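Long-range contact in VAO-type flavoprotein oxidase VAO615 (Myceliophthora thermophila, PDB 6F72), which is probably an oxidoreductase that carries a bicovalently bound FAD and, once reduced, reacts rapidly with molecular oxygen, though its substrate is unknown: residues V246-T258 and V265-S279. Numbering follows the deposited sequence.
Sequences VAADNVLEWEVVT and VATPTRNSDLYWALS
Leu278 CB lies over one face of the Trp254 indole, in a CH-pi contact 3.6 Å from the centroid of the five-membered ring, while Val251 CG1 covers the opposite face near the rim. At the edge, in the ring plane, Trp254 NE1 donates to Ser279 OG at 3.0 Å, a nearly straight bond; tryptophan suits the place as a broad apolar ring with one N-H. That hydroxyl in turn donates to Tyr275 O, so serine, able to accept and donate at once, suits the residue just after the helix. The Tyr275 ring is flanked by Pro268 CD over its centre and Ser279 OG toward the rim of the other face, with Val251 O at its edge, in the ring plane. With CG anti to the backbone N (chi1 166°), the long phenol reaches a strand carbonyl: Tyr275 OH donates to Val251 O at 2.6 Å from above the carbonyl plane. A water shared with Ala248 O gives this hydroxyl a second partner. An alanine in place of Trp254 would probably leave Ser279 OG without its indole donor and open a gap between Leu278 and Val251. Farther along, Val256 CG2 meets Leu274 CD2 tip to tip, branched apolar chains filling the space between strand and helix. Trp254 and Ala266 form an antiparallel hydrogen-bonded pair, Ala266 N to Trp254 O being 2.7 Å. Beside them, Glu253 lays its aliphatic CG against Thr267 CG2 and sends OE2 to Tyr185. The whole is a beta hairpin, 251-257 with 263-266, continuing into helix 272-278, whose axis makes 103° with strand 251-257, within the FAD-binding PCMH-type domain; the side chain of Leu278 is about 6 Å from the bound FAD.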
# COMPACT_ATOMS: atom_id res chain seq x y z
N VAL A 246 8.28 7.29 8.81
CA VAL A 246 7.47 6.72 7.72
C VAL A 246 7.98 7.25 6.39
O VAL A 246 8.69 8.23 6.37
CB VAL A 246 5.94 6.98 7.88
CG1 VAL A 246 5.46 6.45 9.21
CG2 VAL A 246 5.61 8.45 7.72
N ALA A 247 7.61 6.59 5.30
CA ALA A 247 7.97 7.00 3.94
C ALA A 247 7.76 8.51 3.69
O ALA A 247 8.69 9.20 3.26
CB ALA A 247 7.19 6.17 2.93
N ALA A 248 6.57 9.01 4.03
CA ALA A 248 6.18 10.40 3.79
C ALA A 248 7.07 11.46 4.53
O ALA A 248 7.19 12.59 4.04
CB ALA A 248 4.72 10.59 4.11
N ASP A 249 7.67 11.05 5.66
CA ASP A 249 8.62 11.84 6.44
C ASP A 249 9.90 12.11 5.66
O ASP A 249 10.57 13.13 5.89
CB ASP A 249 9.03 11.10 7.71
CG ASP A 249 7.94 11.07 8.75
OD1 ASP A 249 6.98 11.87 8.67
OD2 ASP A 249 8.07 10.24 9.66
N ASN A 250 10.22 11.18 4.76
CA ASN A 250 11.45 11.21 4.00
C ASN A 250 11.32 11.89 2.65
O ASN A 250 12.29 11.95 1.90
CB ASN A 250 12.02 9.81 3.85
CG ASN A 250 12.60 9.29 5.14
OD1 ASN A 250 13.77 9.48 5.40
ND2 ASN A 250 11.76 8.66 5.98
N VAL A 251 10.13 12.42 2.34
CA VAL A 251 9.92 13.14 1.09
C VAL A 251 10.51 14.54 1.15
O VAL A 251 10.28 15.30 2.11
CB VAL A 251 8.43 13.20 0.67
CG1 VAL A 251 8.30 13.83 -0.72
CG2 VAL A 251 7.83 11.82 0.62
N LEU A 252 11.28 14.86 0.11
CA LEU A 252 11.83 16.20 -0.04
C LEU A 252 11.02 17.03 -1.03
O LEU A 252 10.72 18.19 -0.78
CB LEU A 252 13.31 16.15 -0.44
CG LEU A 252 14.26 15.34 0.45
CD1 LEU A 252 15.59 15.16 -0.26
CD2 LEU A 252 14.46 16.02 1.80
N GLU A 253 10.67 16.41 -2.17
CA GLU A 253 9.99 17.08 -3.28
C GLU A 253 9.03 16.13 -3.93
O GLU A 253 9.30 14.94 -3.96
CB GLU A 253 11.01 17.51 -4.33
CG GLU A 253 11.94 18.61 -3.84
CD GLU A 253 12.93 19.07 -4.88
OE1 GLU A 253 12.52 19.26 -6.05
OE2 GLU A 253 14.10 19.28 -4.51
N TRP A 254 7.93 16.68 -4.45
CA TRP A 254 7.00 16.00 -5.34
C TRP A 254 7.00 16.78 -6.64
O TRP A 254 6.82 18.00 -6.63
CB TRP A 254 5.57 16.01 -4.81
CG TRP A 254 5.34 15.22 -3.55
CD1 TRP A 254 5.15 15.71 -2.28
CD2 TRP A 254 5.27 13.79 -3.45
NE1 TRP A 254 4.97 14.67 -1.39
CE2 TRP A 254 5.04 13.49 -2.08
CE3 TRP A 254 5.39 12.74 -4.38
CZ2 TRP A 254 4.92 12.17 -1.62
CZ3 TRP A 254 5.28 11.43 -3.92
CH2 TRP A 254 5.04 11.16 -2.55
N GLU A 255 7.19 16.06 -7.75
CA GLU A 255 6.98 16.63 -9.07
C GLU A 255 5.65 16.09 -9.58
O GLU A 255 5.40 14.89 -9.54
CB GLU A 255 8.13 16.24 -9.99
CG GLU A 255 8.00 16.76 -11.41
CD GLU A 255 8.87 16.02 -12.41
OE1 GLU A 255 9.62 15.11 -12.00
OE2 GLU A 255 8.79 16.37 -13.61
N VAL A 256 4.79 17.01 -10.00
CA VAL A 256 3.38 16.73 -10.28
C VAL A 256 2.85 17.44 -11.51
O VAL A 256 3.44 18.41 -11.99
CB VAL A 256 2.44 17.09 -9.07
CG1 VAL A 256 2.96 16.55 -7.75
CG2 VAL A 256 2.16 18.59 -8.99
N VAL A 257 1.72 16.92 -12.02
CA VAL A 257 0.81 17.64 -12.89
C VAL A 257 -0.53 17.76 -12.15
O VAL A 257 -1.10 16.76 -11.69
CB VAL A 257 0.59 16.93 -14.25
CG1 VAL A 257 -0.33 17.76 -15.14
CG2 VAL A 257 1.92 16.70 -14.96
N THR A 258 -1.02 18.98 -12.06
CA THR A 258 -2.29 19.27 -11.42
C THR A 258 -3.42 19.07 -12.42
O THR A 258 -3.17 18.95 -13.63
CB THR A 258 -2.31 20.72 -10.90
OG1 THR A 258 -2.02 21.61 -11.99
CG2 THR A 258 -1.26 20.89 -9.85
N VAL A 265 6.46 21.57 -9.03
CA VAL A 265 7.23 20.93 -7.98
C VAL A 265 6.70 21.45 -6.63
O VAL A 265 6.54 22.67 -6.45
CB VAL A 265 8.75 21.15 -8.15
CG1 VAL A 265 9.54 20.58 -6.97
CG2 VAL A 265 9.25 20.50 -9.44
N ALA A 266 6.41 20.51 -5.72
CA ALA A 266 5.94 20.80 -4.37
C ALA A 266 7.01 20.38 -3.38
O ALA A 266 7.51 19.25 -3.42
CB ALA A 266 4.62 20.08 -4.08
N THR A 267 7.36 21.33 -2.50
CA THR A 267 8.42 21.17 -1.52
C THR A 267 7.93 21.85 -0.22
O THR A 267 6.90 22.54 -0.25
CB THR A 267 9.78 21.79 -1.99
OG1 THR A 267 9.84 23.17 -1.62
CG2 THR A 267 10.02 21.65 -3.50
N PRO A 268 8.64 21.65 0.91
CA PRO A 268 8.28 22.42 2.12
C PRO A 268 8.33 23.95 1.94
O PRO A 268 7.67 24.67 2.69
CB PRO A 268 9.33 21.98 3.14
CG PRO A 268 9.75 20.63 2.68
CD PRO A 268 9.73 20.69 1.19
N THR A 269 9.11 24.44 0.97
CA THR A 269 9.16 25.88 0.69
C THR A 269 8.61 26.33 -0.69
O THR A 269 8.90 27.45 -1.13
CB THR A 269 10.58 26.46 0.93
OG1 THR A 269 11.57 25.64 0.27
CG2 THR A 269 10.89 26.53 2.43
N ARG A 270 7.83 25.46 -1.37
CA ARG A 270 7.22 25.80 -2.67
C ARG A 270 5.97 24.96 -2.90
O ARG A 270 6.07 23.73 -2.91
CB ARG A 270 8.23 25.61 -3.82
CG ARG A 270 7.73 25.99 -5.22
CD ARG A 270 8.57 25.37 -6.34
NE ARG A 270 9.92 25.05 -5.85
CZ ARG A 270 10.92 24.52 -6.56
NH1 ARG A 270 10.78 24.24 -7.88
NH2 ARG A 270 12.08 24.29 -5.94
N ASN A 271 4.83 25.62 -3.12
CA ASN A 271 3.50 24.98 -3.13
C ASN A 271 3.34 24.07 -1.92
O ASN A 271 2.92 22.90 -2.05
CB ASN A 271 3.28 24.17 -4.43
CG ASN A 271 3.42 25.01 -5.66
OD1 ASN A 271 2.65 25.94 -5.87
ND2 ASN A 271 4.40 24.68 -6.49
N SER A 272 3.69 24.62 -0.75
CA SER A 272 3.97 23.82 0.45
C SER A 272 2.74 23.08 0.95
O SER A 272 2.87 22.01 1.55
CB SER A 272 4.55 24.71 1.55
OG SER A 272 3.63 25.73 1.90
N ASP A 273 1.58 23.66 0.69
CA ASP A 273 0.31 23.11 1.09
C ASP A 273 0.01 21.84 0.29
O ASP A 273 -0.50 20.85 0.86
CB ASP A 273 -0.81 24.17 0.99
CG ASP A 273 -0.97 24.78 -0.40
OD1 ASP A 273 -0.10 24.59 -1.29
OD2 ASP A 273 -1.97 25.48 -0.61
N LEU A 274 0.36 21.84 -1.00
CA LEU A 274 0.32 20.63 -1.82
C LEU A 274 1.34 19.60 -1.36
O LEU A 274 1.01 18.40 -1.30
CB LEU A 274 0.45 20.93 -3.32
CG LEU A 274 0.29 19.77 -4.35
CD1 LEU A 274 -1.09 19.10 -4.34
CD2 LEU A 274 0.61 20.26 -5.75
N TYR A 275 2.54 20.04 -0.99
CA TYR A 275 3.58 19.14 -0.46
C TYR A 275 3.06 18.41 0.80
O TYR A 275 3.29 17.21 0.98
CB TYR A 275 4.92 19.88 -0.18
CG TYR A 275 5.86 19.06 0.68
CD1 TYR A 275 5.79 19.11 2.08
CD2 TYR A 275 6.79 18.19 0.11
CE1 TYR A 275 6.60 18.32 2.88
CE2 TYR A 275 7.63 17.40 0.90
CZ TYR A 275 7.53 17.47 2.28
OH TYR A 275 8.33 16.70 3.10
N TRP A 276 2.38 19.18 1.66
CA TRP A 276 1.81 18.71 2.93
C TRP A 276 0.75 17.58 2.70
O TRP A 276 0.87 16.50 3.29
CB TRP A 276 1.24 19.91 3.69
CG TRP A 276 0.64 19.61 5.03
CD1 TRP A 276 1.30 19.57 6.23
CD2 TRP A 276 -0.74 19.35 5.32
NE1 TRP A 276 0.41 19.26 7.25
CE2 TRP A 276 -0.84 19.14 6.72
CE3 TRP A 276 -1.91 19.28 4.53
CZ2 TRP A 276 -2.06 18.85 7.36
CZ3 TRP A 276 -3.13 18.98 5.17
CH2 TRP A 276 -3.19 18.77 6.57
N ALA A 277 -0.24 17.87 1.84
CA ALA A 277 -1.30 16.96 1.42
C ALA A 277 -0.77 15.69 0.78
O ALA A 277 -1.22 14.61 1.13
CB ALA A 277 -2.29 17.66 0.49
N LEU A 278 0.19 15.83 -0.15
CA LEU A 278 0.78 14.67 -0.83
C LEU A 278 1.63 13.76 0.08
O LEU A 278 1.80 12.58 -0.22
CB LEU A 278 1.58 15.08 -2.07
CG LEU A 278 0.85 15.51 -3.35
CD1 LEU A 278 1.86 16.19 -4.27
CD2 LEU A 278 0.18 14.34 -4.08
N SER A 279 2.15 14.32 1.17
CA SER A 279 3.03 13.59 2.08
C SER A 279 2.20 12.95 3.23
O SER A 279 2.27 13.39 4.39
CB SER A 279 4.12 14.54 2.63
OG SER A 279 4.96 15.08 1.60
O HOH W 1 7.49 14.93 5.16
O HOH W 2 12.78 21.80 -7.63